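Local coordinates for ABC transporter periplasmic peptide-binding protein (Pseudoalteromonas, PDB 4QFL) that binds dipeptides in the periplasm, here Ala-Phe, and probably delivers them to an ABC transporter for uptake, at residues A[65-70]-A[435-440]; A[55-60]-A[179-184]; A[80-85]-A[173-178]; A[290-295]-A[441-446]. All blocks are in the same frame, centred on the assembly; numbering follows the deposited sequence.

Interaction 1 of 4, residues A[65-70]-A[435-440]; sequences ISIDPV and ADTPDP. With ALA (alanine), chain C.
I67, the last residue of the short strand 65-67, packs against an ST turn at T437, in the loop that follows strand 428-434 and holds part of the dipeptide site of this periplasmic binding protein. The tight part of the contact rests on the two arms of one isoleucine. CD1 of I67 lies 3.7 Å from T437 CB, the two side chains slanting across each other, and the same methyl is 3.8 Å from P438 CD. The shorter arm joins in, with I67 CG2 3.9 Å from P438 CG. With CG1 anti to the carbonyl carbon (chi1 -61°) and an extended chi2 of 170°, CD1 is carried out to the loop while CG2 meets the CG and CD end of P438. With an alanine here both arms would be gone, which is likely to uncover T437 CB and the CD side of P438 and open a gap between strand and loop. Beyond I67 the contact ends: P69 and V70 lie at the surface of the molecule, and an Asx turn closes on itself there, V70 N donating to D68 OD1 at 2.9 Å. In the loop, T437 OG1 accepts D439 N at 3.1 Å, while D439 forms a salt bridge with R483. One residue before T437, D436 OD1 accepts a hydrogen bond from the N of the bound alanine at 2.8 Å.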
loop_
_atom_site.group_PDB
_atom_site.type_symbol
_atom_site.label_atom_id
_atom_site.label_comp_id
_atom_site.label_asym_id
_atom_site.label_seq_id
_atom_site.Cartn_x
_atom_site.Cartn_y
_atom_site.Cartn_z
ATOM N N ILE A 65 -16.295 2.422 -6.273
ATOM C CA ILE A 65 -16.048 1.378 -7.249
ATOM C C ILE A 65 -14.857 0.549 -6.812
ATOM O O ILE A 65 -14.081 0.947 -5.926
ATOM C CB ILE A 65 -15.710 1.952 -8.619
ATOM C CG1 ILE A 65 -14.619 3.013 -8.490
ATOM C CG2 ILE A 65 -16.932 2.536 -9.256
ATOM C CD1 ILE A 65 -14.007 3.412 -9.799
ATOM N N SER A 66 -14.720 -0.612 -7.441
ATOM C CA SER A 66 -13.547 -1.448 -7.248
ATOM C C SER A 66 -13.004 -1.883 -8.606
ATOM O O SER A 66 -13.531 -1.502 -9.645
ATOM C CB SER A 66 -13.878 -2.666 -6.370
ATOM O OG SER A 66 -14.893 -3.480 -6.950
ATOM N N ILE A 67 -11.938 -2.673 -8.593
ATOM C CA ILE A 67 -11.366 -3.197 -9.821
ATOM C C ILE A 67 -11.413 -4.719 -9.791
ATOM O O ILE A 67 -10.895 -5.353 -8.870
ATOM C CB ILE A 67 -9.924 -2.732 -9.986
ATOM C CG1 ILE A 67 -9.890 -1.206 -10.065
ATOM C CG2 ILE A 67 -9.296 -3.368 -11.216
ATOM C CD1 ILE A 67 -8.505 -0.597 -9.989
ATOM N N ASP A 68 -12.045 -5.321 -10.790
ATOM C CA ASP A 68 -12.107 -6.768 -10.819
ATOM C C ASP A 68 -10.686 -7.320 -10.913
ATOM O O ASP A 68 -9.899 -6.844 -11.725
ATOM C CB ASP A 68 -12.950 -7.234 -11.995
ATOM C CG ASP A 68 -13.296 -8.694 -11.898
ATOM O OD1 ASP A 68 -12.454 -9.522 -12.263
ATOM O OD2 ASP A 68 -14.401 -9.022 -11.434
ATOM N N PRO A 69 -10.349 -8.317 -10.079
ATOM C CA PRO A 69 -8.975 -8.829 -10.026
ATOM C C PRO A 69 -8.617 -9.604 -11.277
ATOM O O PRO A 69 -7.440 -9.771 -11.592
ATOM C CB PRO A 69 -9.008 -9.783 -8.838
ATOM C CG PRO A 69 -10.400 -10.255 -8.781
ATOM C CD PRO A 69 -11.261 -9.103 -9.238
ATOM N N VAL A 70 -9.638 -10.068 -11.986
ATOM C CA VAL A 70 -9.431 -10.914 -13.153
ATOM C C VAL A 70 -9.559 -10.184 -14.485
ATOM O O VAL A 70 -8.763 -10.402 -15.389
ATOM C CB VAL A 70 -10.388 -12.124 -13.136
ATOM C CG1 VAL A 70 -10.199 -12.963 -14.393
ATOM C CG2 VAL A 70 -10.157 -12.963 -11.888
ATOM N N ALA A 435 1.198 -3.149 -4.897
ATOM C CA ALA A 435 0.318 -2.346 -5.733
ATOM C C ALA A 435 -1.130 -2.296 -5.245
ATOM O O ALA A 435 -1.682 -3.302 -4.795
ATOM C CB ALA A 435 0.384 -2.829 -7.176
ATOM N N ASP A 436 -1.734 -1.113 -5.345
ATOM C CA ASP A 436 -3.127 -0.917 -4.944
ATOM C C ASP A 436 -4.079 -1.169 -6.112
ATOM O O ASP A 436 -5.250 -1.491 -5.919
ATOM C CB ASP A 436 -3.340 0.506 -4.408
ATOM C CG ASP A 436 -2.241 0.954 -3.445
ATOM O OD1 ASP A 436 -2.150 0.401 -2.322
ATOM O OD2 ASP A 436 -1.479 1.878 -3.805
ATOM N N THR A 437 -3.571 -1.018 -7.328
ATOM C CA THR A 437 -4.363 -1.247 -8.534
ATOM C C THR A 437 -3.449 -1.848 -9.595
ATOM O O THR A 437 -2.231 -1.890 -9.411
ATOM C CB THR A 437 -4.945 0.070 -9.084
ATOM O OG1 THR A 437 -3.907 0.809 -9.729
ATOM C CG2 THR A 437 -5.537 0.915 -7.964
ATOM N N PRO A 438 -4.027 -2.334 -10.699
ATOM C CA PRO A 438 -3.225 -2.814 -11.828
ATOM C C PRO A 438 -2.895 -1.691 -12.841
ATOM O O PRO A 438 -2.374 -1.949 -13.934
ATOM C CB PRO A 438 -4.126 -3.878 -12.442
ATOM C CG PRO A 438 -5.480 -3.359 -12.209
ATOM C CD PRO A 438 -5.457 -2.625 -10.894
ATOM N N ASP A 439 -3.189 -0.447 -12.475
ATOM C CA ASP A 439 -2.729 0.678 -13.278
ATOM C C ASP A 439 -1.271 0.972 -12.946
ATOM O O ASP A 439 -0.948 1.286 -11.805
ATOM C CB ASP A 439 -3.593 1.922 -13.064
ATOM C CG ASP A 439 -3.300 2.996 -14.081
ATOM O OD1 ASP A 439 -2.201 3.560 -14.026
ATOM O OD2 ASP A 439 -4.147 3.263 -14.953
ATOM N N PRO A 440 -0.384 0.873 -13.951
ATOM C CA PRO A 440 1.073 1.035 -13.792
ATOM C C PRO A 440 1.488 2.344 -13.113
ATOM O O PRO A 440 2.549 2.415 -12.502
ATOM C CB PRO A 440 1.594 0.999 -15.239
ATOM C CG PRO A 440 0.564 0.228 -15.986
ATOM C CD PRO A 440 -0.751 0.600 -15.351
HETATM N N ALA C . 0.515 0.168 -1.400
HETATM C CA ALA C . 0.661 0.228 0.051
HETATM C C ALA C . 1.976 -0.412 0.491
HETATM O O ALA C . 2.479 -1.323 -0.166
HETATM C CB ALA C . -0.526 -0.454 0.737
#

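Interaction 2 of 4, residues A[55-60]-A[179-184]; sequences IIANQL and ATDFAV
A57 and D181 face each other through their CB atoms, 4.0 Å apart, each with its CB directed at the opposite segment. The alanine methyl also lies 3.9 Å from the carbonyl D181 O, which the contact buries without a partner in the model. D181 is the second residue of a type I turn, closed by A183 N to T180 O at 3.0 Å, and from there it directs its CB at helix 50-60. Beside A57, the amide of N58 stands almost square to the carboxylate of D181, with the planes 89° apart, so the two flat groups meet crosswise rather than stacked. D181 CG sits anti to the carbonyl carbon (chi1 -62°), which turns the carboxylate across the N58 amide. Its stronger partner lies elsewhere: OD2 accepts from A526 N, and R63 makes a long, weak ion pair with OD1. On the other flank V184 CG1 approaches A57 O more loosely, at 4.4 Å. Helix 50-60 packs on strands 223-228 and 241-246 through I55, Q59 and L60, and on the loop linking helix 174-178 to helix 188-196 through A57 and N58.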
loop_
_atom_site.group_PDB
_atom_site.type_symbol
_atom_site.label_atom_id
_atom_site.label_comp_id
_atom_site.label_asym_id
_atom_site.label_seq_id
_atom_site.Cartn_x
_atom_site.Cartn_y
_atom_site.Cartn_z
ATOM N N ILE A 55 -6.586 -4.252 7.982
ATOM C CA ILE A 55 -7.531 -4.327 9.103
ATOM C C ILE A 55 -8.853 -3.609 8.814
ATOM O O ILE A 55 -9.920 -4.190 8.987
ATOM C CB ILE A 55 -6.931 -3.756 10.415
ATOM C CG1 ILE A 55 -5.688 -4.537 10.816
ATOM C CG2 ILE A 55 -7.955 -3.784 11.547
ATOM C CD1 ILE A 55 -4.945 -3.955 11.995
ATOM N N ILE A 56 -8.784 -2.360 8.358
ATOM C CA ILE A 56 -9.947 -1.473 8.378
ATOM C C ILE A 56 -10.736 -1.290 7.075
ATOM O O ILE A 56 -11.945 -1.098 7.111
ATOM C CB ILE A 56 -9.563 -0.063 8.912
ATOM C CG1 ILE A 56 -8.619 0.639 7.937
ATOM C CG2 ILE A 56 -8.936 -0.164 10.293
ATOM C CD1 ILE A 56 -8.218 2.047 8.372
ATOM N N ALA A 57 -10.066 -1.348 5.933
ATOM C CA ALA A 57 -10.641 -0.838 4.688
ATOM C C ALA A 57 -11.841 -1.621 4.158
ATOM O O ALA A 57 -12.939 -1.079 4.032
ATOM C CB ALA A 57 -9.564 -0.747 3.625
ATOM N N ASN A 58 -11.632 -2.899 3.850
ATOM C CA ASN A 58 -12.695 -3.723 3.291
ATOM C C ASN A 58 -13.688 -4.170 4.338
ATOM O O ASN A 58 -14.762 -4.656 3.995
ATOM C CB ASN A 58 -12.129 -4.960 2.584
ATOM C CG ASN A 58 -11.399 -4.619 1.321
ATOM O OD1 ASN A 58 -10.220 -4.943 1.160
ATOM N ND2 ASN A 58 -12.086 -3.956 0.414
ATOM N N GLN A 59 -13.333 -4.017 5.609
ATOM C CA GLN A 59 -14.190 -4.494 6.686
ATOM C C GLN A 59 -15.209 -3.453 7.146
ATOM O O GLN A 59 -16.380 -3.762 7.315
ATOM C CB GLN A 59 -13.351 -4.989 7.861
ATOM C CG GLN A 59 -12.711 -6.360 7.642
ATOM C CD GLN A 59 -11.752 -6.394 6.473
ATOM O OE1 GLN A 59 -10.710 -5.734 6.488
ATOM N NE2 GLN A 59 -12.094 -7.166 5.453
ATOM N N LEU A 60 -14.769 -2.218 7.345
ATOM C CA LEU A 60 -15.655 -1.192 7.882
ATOM C C LEU A 60 -16.303 -0.342 6.818
ATOM O O LEU A 60 -17.282 0.342 7.093
ATOM C CB LEU A 60 -14.892 -0.274 8.831
ATOM C CG LEU A 60 -14.335 -0.890 10.101
ATOM C CD1 LEU A 60 -13.397 0.095 10.745
ATOM C CD2 LEU A 60 -15.468 -1.244 11.041
ATOM N N ALA A 179 -10.642 3.795 -6.951
ATOM C CA ALA A 179 -10.965 2.418 -6.610
ATOM C C ALA A 179 -9.954 1.830 -5.632
ATOM O O ALA A 179 -9.958 0.631 -5.386
ATOM C CB ALA A 179 -11.051 1.561 -7.861
ATOM N N THR A 180 -9.079 2.663 -5.079
ATOM C CA THR A 180 -8.099 2.163 -4.117
ATOM C C THR A 180 -8.742 2.029 -2.747
ATOM O O THR A 180 -9.804 2.603 -2.492
ATOM C CB THR A 180 -6.844 3.058 -4.026
ATOM O OG1 THR A 180 -7.214 4.363 -3.561
ATOM C CG2 THR A 180 -6.164 3.169 -5.381
ATOM N N ASP A 181 -8.099 1.256 -1.877
ATOM C CA ASP A 181 -8.565 1.065 -0.508
ATOM C C ASP A 181 -8.575 2.353 0.316
ATOM O O ASP A 181 -9.149 2.395 1.406
ATOM C CB ASP A 181 -7.683 0.039 0.205
ATOM C CG ASP A 181 -7.734 -1.328 -0.438
ATOM O OD1 ASP A 181 -8.843 -1.883 -0.582
ATOM O OD2 ASP A 181 -6.660 -1.841 -0.806
ATOM N N PHE A 182 -7.918 3.391 -0.189
ATOM C CA PHE A 182 -7.853 4.670 0.512
ATOM C C PHE A 182 -9.098 5.513 0.222
ATOM O O PHE A 182 -9.412 6.450 0.969
ATOM C CB PHE A 182 -6.588 5.431 0.101
ATOM C CG PHE A 182 -5.358 4.563 0.049
ATOM C CD1 PHE A 182 -4.806 4.053 1.214
ATOM C CD2 PHE A 182 -4.765 4.241 -1.163
ATOM C CE1 PHE A 182 -3.696 3.247 1.164
ATOM C CE2 PHE A 182 -3.645 3.437 -1.209
ATOM C CZ PHE A 182 -3.115 2.946 -0.052
ATOM N N ALA A 183 -9.807 5.162 -0.852
ATOM C CA ALA A 183 -10.908 5.978 -1.357
ATOM C C ALA A 183 -12.270 5.586 -0.789
ATOM O O ALA A 183 -13.277 5.584 -1.505
ATOM C CB ALA A 183 -10.933 5.905 -2.875
ATOM N N VAL A 184 -12.317 5.261 0.498
ATOM C CA VAL A 184 -13.577 4.799 1.078
ATOM C C VAL A 184 -14.506 5.964 1.283
ATOM O O VAL A 184 -14.072 7.115 1.296
ATOM C CB VAL A 184 -13.381 4.105 2.419
ATOM C CG1 VAL A 184 -12.430 2.918 2.270
ATOM C CG2 VAL A 184 -12.882 5.086 3.461
#

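Interaction 3 of 4, residues A[80-85]-A[173-178]; sequences TDWKIS and SFLANM
L175 makes its whole contact with W82 and I84 through a single methyl, CD1, which touches both side chains from helix 174-178. Backbones stay well apart, the nearest CA atoms, those of W82 and L175, being 9.3 Å from each other, so the gap is bridged by side chains alone. L175 CD1 is 3.7 Å from W82 CD1, reaching the five-membered part of the indole at a slant, and 4.2 Å from I84 CD1. The leucine is directed there by its torsions: CG is anti to the carbonyl carbon (chi1 -81°) and the chain runs on extended to CD1. W82 and I84 lie two residues apart on the strand and so point to the same side, while K83 between them turns its CB away. The contact is closest at W82 and thins out at I84, which is exposed. F93 of strand 90-95, F74 and I65 also pack on W82 and L175. Within the helix, M178 CG lies over one face of the F174 ring, offset toward the rim, 3.6 Å above its plane. Strand 79-84, with a classic beta bulge where T80 and D81 both face T94, is an outermost strand of a four-stranded antiparallel sheet. This sheet, packed on the short helix 174-178, probably belongs to the extra domain that sets dipeptide- and oligopeptide-binding proteins apart from smaller two-domain binding proteins.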
loop_
_atom_site.group_PDB
_atom_site.type_symbol
_atom_site.label_atom_id
_atom_site.label_comp_id
_atom_site.label_asym_id
_atom_site.label_seq_id
_atom_site.Cartn_x
_atom_site.Cartn_y
_atom_site.Cartn_z
ATOM N N THR A 80 -23.223 3.230 -8.692
ATOM C CA THR A 80 -23.940 2.288 -9.559
ATOM C C THR A 80 -23.577 2.491 -11.016
ATOM O O THR A 80 -23.736 1.595 -11.850
ATOM C CB THR A 80 -25.453 2.481 -9.443
ATOM O OG1 THR A 80 -25.764 3.868 -9.613
ATOM C CG2 THR A 80 -25.956 2.018 -8.086
ATOM N N ASP A 81 -23.106 3.692 -11.318
ATOM C CA ASP A 81 -22.735 4.048 -12.674
ATOM C C ASP A 81 -21.702 5.158 -12.614
ATOM O O ASP A 81 -21.660 5.918 -11.644
ATOM C CB ASP A 81 -23.968 4.492 -13.473
ATOM C CG ASP A 81 -23.640 4.804 -14.921
ATOM O OD1 ASP A 81 -22.874 4.036 -15.541
ATOM O OD2 ASP A 81 -24.132 5.827 -15.439
ATOM N N TRP A 82 -20.864 5.242 -13.643
ATOM C CA TRP A 82 -19.836 6.283 -13.743
ATOM C C TRP A 82 -19.604 6.669 -15.195
ATOM O O TRP A 82 -19.688 5.829 -16.092
ATOM C CB TRP A 82 -18.519 5.835 -13.099
ATOM C CG TRP A 82 -18.101 4.431 -13.464
ATOM C CD1 TRP A 82 -17.196 4.066 -14.419
ATOM C CD2 TRP A 82 -18.575 3.216 -12.873
ATOM N NE1 TRP A 82 -17.078 2.702 -14.461
ATOM C CE2 TRP A 82 -17.915 2.151 -13.524
ATOM C CE3 TRP A 82 -19.497 2.922 -11.858
ATOM C CZ2 TRP A 82 -18.146 0.824 -13.204
ATOM C CZ3 TRP A 82 -19.732 1.600 -11.540
ATOM C CH2 TRP A 82 -19.056 0.564 -12.210
ATOM N N LYS A 83 -19.311 7.941 -15.425
ATOM C CA LYS A 83 -19.185 8.455 -16.783
ATOM C C LYS A 83 -18.076 9.490 -16.869
ATOM O O LYS A 83 -18.019 10.411 -16.062
ATOM C CB LYS A 83 -20.511 9.087 -17.226
ATOM C CG LYS A 83 -20.690 9.227 -18.738
ATOM C CD LYS A 83 -20.083 10.505 -19.313
ATOM C CE LYS A 83 -20.231 10.530 -20.842
ATOM N NZ LYS A 83 -19.775 11.798 -21.502
ATOM N N ILE A 84 -17.196 9.343 -17.848
ATOM C CA ILE A 84 -16.159 10.332 -18.049
ATOM C C ILE A 84 -16.482 11.140 -19.289
ATOM O O ILE A 84 -16.781 10.578 -20.345
ATOM C CB ILE A 84 -14.794 9.680 -18.228
ATOM C CG1 ILE A 84 -14.537 8.683 -17.102
ATOM C CG2 ILE A 84 -13.703 10.747 -18.266
ATOM C CD1 ILE A 84 -13.130 8.178 -17.084
ATOM N N SER A 85 -16.427 12.459 -19.161
ATOM C CA SER A 85 -16.764 13.334 -20.274
ATOM C C SER A 85 -15.754 13.180 -21.397
ATOM O O SER A 85 -14.668 12.642 -21.201
ATOM C CB SER A 85 -16.815 14.782 -19.817
ATOM O OG SER A 85 -15.560 15.176 -19.288
ATOM N N SER A 173 -5.422 7.925 -14.779
ATOM C CA SER A 173 -5.336 7.026 -13.632
ATOM C C SER A 173 -6.425 7.333 -12.633
ATOM O O SER A 173 -6.514 6.697 -11.592
ATOM C CB SER A 173 -3.978 7.163 -12.946
ATOM O OG SER A 173 -3.770 8.503 -12.528
ATOM N N PHE A 174 -7.268 8.304 -12.947
ATOM C CA PHE A 174 -8.176 8.840 -11.937
ATOM C C PHE A 174 -9.135 7.806 -11.314
ATOM O O PHE A 174 -9.159 7.620 -10.098
ATOM C CB PHE A 174 -8.947 10.032 -12.493
ATOM C CG PHE A 174 -9.937 10.588 -11.537
ATOM C CD1 PHE A 174 -9.523 11.413 -10.513
ATOM C CD2 PHE A 174 -11.283 10.257 -11.641
ATOM C CE1 PHE A 174 -10.441 11.918 -9.611
ATOM C CE2 PHE A 174 -12.196 10.749 -10.748
ATOM C CZ PHE A 174 -11.780 11.583 -9.731
ATOM N N LEU A 175 -9.928 7.132 -12.139
ATOM C CA LEU A 175 -10.806 6.092 -11.604
ATOM C C LEU A 175 -10.025 5.025 -10.827
ATOM O O LEU A 175 -10.491 4.544 -9.799
ATOM C CB LEU A 175 -11.639 5.432 -12.708
ATOM C CG LEU A 175 -12.884 6.191 -13.165
ATOM C CD1 LEU A 175 -13.713 5.308 -14.052
ATOM C CD2 LEU A 175 -13.692 6.626 -11.968
ATOM N N ALA A 176 -8.845 4.648 -11.317
ATOM C CA ALA A 176 -8.033 3.644 -10.617
ATOM C C ALA A 176 -7.777 4.124 -9.200
ATOM O O ALA A 176 -7.929 3.372 -8.240
ATOM C CB ALA A 176 -6.721 3.383 -11.350
ATOM N N ASN A 177 -7.415 5.391 -9.074
ATOM C CA ASN A 177 -7.186 5.981 -7.759
ATOM C C ASN A 177 -8.450 6.046 -6.907
ATOM O O ASN A 177 -8.382 5.917 -5.690
ATOM C CB ASN A 177 -6.545 7.361 -7.885
ATOM C CG ASN A 177 -5.136 7.296 -8.402
ATOM O OD1 ASN A 177 -4.371 6.408 -8.047
ATOM N ND2 ASN A 177 -4.782 8.238 -9.250
ATOM N N MET A 178 -9.604 6.232 -7.542
ATOM C CA MET A 178 -10.877 6.218 -6.819
ATOM C C MET A 178 -11.323 4.804 -6.421
ATOM O O MET A 178 -12.266 4.635 -5.641
ATOM C CB MET A 178 -11.986 6.921 -7.620
ATOM C CG MET A 178 -11.727 8.395 -7.897
ATOM S SD MET A 178 -11.626 9.364 -6.386
ATOM C CE MET A 178 -13.295 9.158 -5.768
#

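Interaction 4 of 4, residues A[290-295]-A[441-446]; sequences LNIGYW and DNFFSP
F443 supplies most of the buried surface, its ring pushed rim first against the start of strand 291-297. L290 and I292 receive it. I292 CG2 lies 3.6 Å from F443 CE1, close to the ring plane, while L290 CB stands 4.1 Å from F443 CZ. Between them the rim meets the main chain itself, with L290 C and N291 N each 3.7 Å from F443 CZ. I292 has CG1 anti to its backbone N (chi1 179°), which leads the ethyl arm away and leaves the CG2 methyl to touch the ring. The phenylalanine is held out from a turn fixed by D441, whose carbonyl O accepts from both F444 N and S445 N; S445 OG also donates to D441 OD1 at 2.7 Å, on the syn side of the carboxylate. Exchanging F443 for an alanine would probably open a gap beside L290 and I292 and cost the 441-446 segment its apolar hold on the strand. All the touching residues are buried. Because N291 N lies in the plane of the ring, at its edge, it is placed for packing and not for an N-H to pi bond, so the join is probably held by van der Waals packing.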
loop_
_atom_site.group_PDB
_atom_site.type_symbol
_atom_site.label_atom_id
_atom_site.label_comp_id
_atom_site.label_asym_id
_atom_site.label_seq_id
_atom_site.Cartn_x
_atom_site.Cartn_y
_atom_site.Cartn_z
ATOM N N LEU A 290 1.075 -8.073 -7.819
ATOM C CA LEU A 290 1.836 -6.934 -8.308
ATOM C C LEU A 290 2.549 -6.253 -7.143
ATOM O O LEU A 290 1.932 -5.574 -6.328
ATOM C CB LEU A 290 0.893 -5.943 -8.967
ATOM C CG LEU A 290 0.161 -6.350 -10.238
ATOM C CD1 LEU A 290 -0.978 -5.382 -10.482
ATOM C CD2 LEU A 290 1.135 -6.376 -11.417
ATOM N N ASN A 291 3.850 -6.456 -7.047
ATOM C CA ASN A 291 4.616 -5.847 -5.979
ATOM C C ASN A 291 6.060 -5.728 -6.385
ATOM O O ASN A 291 6.501 -6.381 -7.327
ATOM C CB ASN A 291 4.497 -6.657 -4.685
ATOM C CG ASN A 291 5.107 -8.039 -4.798
ATOM O OD1 ASN A 291 4.419 -9.018 -5.105
ATOM N ND2 ASN A 291 6.395 -8.131 -4.537
ATOM N N ILE A 292 6.789 -4.871 -5.685
ATOM C CA ILE A 292 8.229 -4.767 -5.873
ATOM C C ILE A 292 8.921 -4.549 -4.545
ATOM O O ILE A 292 8.462 -3.768 -3.718
ATOM C CB ILE A 292 8.586 -3.617 -6.808
ATOM C CG1 ILE A 292 10.113 -3.510 -6.957
ATOM C CG2 ILE A 292 7.945 -2.331 -6.322
ATOM C CD1 ILE A 292 10.717 -4.580 -7.843
ATOM N N GLY A 293 10.005 -5.288 -4.329
ATOM C CA GLY A 293 10.900 -5.056 -3.212
ATOM C C GLY A 293 12.200 -4.480 -3.758
ATOM O O GLY A 293 12.793 -5.025 -4.707
ATOM N N TYR A 294 12.642 -3.375 -3.160
ATOM C CA TYR A 294 13.811 -2.620 -3.634
ATOM C C TYR A 294 14.750 -2.177 -2.499
ATOM O O TYR A 294 14.404 -2.214 -1.316
ATOM C CB TYR A 294 13.371 -1.390 -4.448
ATOM C CG TYR A 294 12.419 -0.500 -3.682
ATOM C CD1 TYR A 294 12.845 0.197 -2.557
ATOM C CD2 TYR A 294 11.094 -0.374 -4.062
ATOM C CE1 TYR A 294 11.975 0.995 -1.834
ATOM C CE2 TYR A 294 10.222 0.418 -3.344
ATOM C CZ TYR A 294 10.667 1.091 -2.230
ATOM O OH TYR A 294 9.805 1.876 -1.521
ATOM N N TRP A 295 15.950 -1.764 -2.884
ATOM C CA TRP A 295 16.883 -1.101 -1.977
ATOM C C TRP A 295 16.919 0.376 -2.363
ATOM O O TRP A 295 17.449 0.742 -3.420
ATOM C CB TRP A 295 18.274 -1.710 -2.150
ATOM C CG TRP A 295 19.328 -1.286 -1.162
ATOM C CD1 TRP A 295 19.140 -0.809 0.095
ATOM C CD2 TRP A 295 20.741 -1.342 -1.366
ATOM N NE1 TRP A 295 20.353 -0.554 0.687
ATOM C CE2 TRP A 295 21.351 -0.874 -0.191
ATOM C CE3 TRP A 295 21.547 -1.741 -2.433
ATOM C CZ2 TRP A 295 22.731 -0.796 -0.045
ATOM C CZ3 TRP A 295 22.920 -1.662 -2.293
ATOM C CH2 TRP A 295 23.497 -1.191 -1.106
ATOM N N ASP A 441 0.671 3.376 -13.218
ATOM C CA ASP A 441 1.012 4.627 -12.565
ATOM C C ASP A 441 1.173 4.420 -11.065
ATOM O O ASP A 441 1.848 5.199 -10.387
ATOM C CB ASP A 441 -0.056 5.686 -12.810
ATOM C CG ASP A 441 0.185 6.927 -11.992
ATOM O OD1 ASP A 441 1.062 7.719 -12.393
ATOM O OD2 ASP A 441 -0.478 7.098 -10.940
ATOM N N ASN A 442 0.536 3.373 -10.551
ATOM C CA ASN A 442 0.565 3.081 -9.116
ATOM C C ASN A 442 1.958 2.676 -8.603
ATOM O O ASN A 442 2.238 2.753 -7.405
ATOM C CB ASN A 442 -0.501 2.030 -8.756
ATOM C CG ASN A 442 -0.678 1.859 -7.245
ATOM O OD1 ASN A 442 -1.230 2.725 -6.561
ATOM N ND2 ASN A 442 -0.226 0.734 -6.729
ATOM N N PHE A 443 2.842 2.276 -9.516
ATOM C CA PHE A 443 4.222 1.957 -9.156
ATOM C C PHE A 443 5.128 3.177 -9.282
ATOM O O PHE A 443 6.309 3.106 -8.962
ATOM C CB PHE A 443 4.779 0.841 -10.047
ATOM C CG PHE A 443 4.434 -0.543 -9.578
ATOM C CD1 PHE A 443 5.178 -1.153 -8.572
ATOM C CD2 PHE A 443 3.367 -1.232 -10.131
ATOM C CE1 PHE A 443 4.871 -2.423 -8.121
ATOM C CE2 PHE A 443 3.054 -2.498 -9.693
ATOM C CZ PHE A 443 3.805 -3.097 -8.685
ATOM N N PHE A 444 4.578 4.289 -9.755
ATOM C CA PHE A 444 5.404 5.447 -10.066
ATOM C C PHE A 444 5.005 6.665 -9.273
ATOM O O PHE A 444 5.769 7.156 -8.450
ATOM C CB PHE A 444 5.350 5.744 -11.558
ATOM C CG PHE A 444 5.973 4.669 -12.403
ATOM C CD1 PHE A 444 7.358 4.533 -12.471
ATOM C CD2 PHE A 444 5.185 3.794 -13.116
ATOM C CE1 PHE A 444 7.941 3.549 -13.254
ATOM C CE2 PHE A 444 5.757 2.805 -13.904
ATOM C CZ PHE A 444 7.135 2.680 -13.971
ATOM N N SER A 445 3.795 7.148 -9.510
ATOM C CA SER A 445 3.351 8.362 -8.847
ATOM C C SER A 445 3.366 8.313 -7.304
ATOM O O SER A 445 3.794 9.275 -6.674
ATOM C CB SER A 445 2.005 8.824 -9.405
ATOM O OG SER A 445 2.189 9.408 -10.687
ATOM N N PRO A 446 2.928 7.195 -6.685
ATOM C CA PRO A 446 2.939 7.171 -5.212
ATOM C C PRO A 446 4.311 6.892 -4.608
ATOM O O PRO A 446 4.423 6.816 -3.383
ATOM C CB PRO A 446 2.011 5.999 -4.857
ATOM C CG PRO A 446 1.330 5.599 -6.139
ATOM C CD PRO A 446 2.255 6.017 -7.253
#

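Interactions 2, 3 and 4 each touch interaction 1. Interaction 3 adjoins it where I65 CG2 lies 3.7 Å from W82 CE3, and interaction 2 does so where T437 CG2 lies 3.5 Å from T180 CG2. Interactions 2 and 3 also meet, A183 CB lying 3.3 Å from M178 O. Interaction 4 continues straight from the 435-440 loop, and A435 N is 2.9 Å from L290 O, a probable hydrogen bond. Interactions 2 and 4 do not touch each other, their centres about 19 Å apart. The bound alanine lies near three of them: D436 of interaction 1 holds its N, D181 of interaction 2 is about 6 Å away by its side chain, and N291 of interaction 4 about 7 Å.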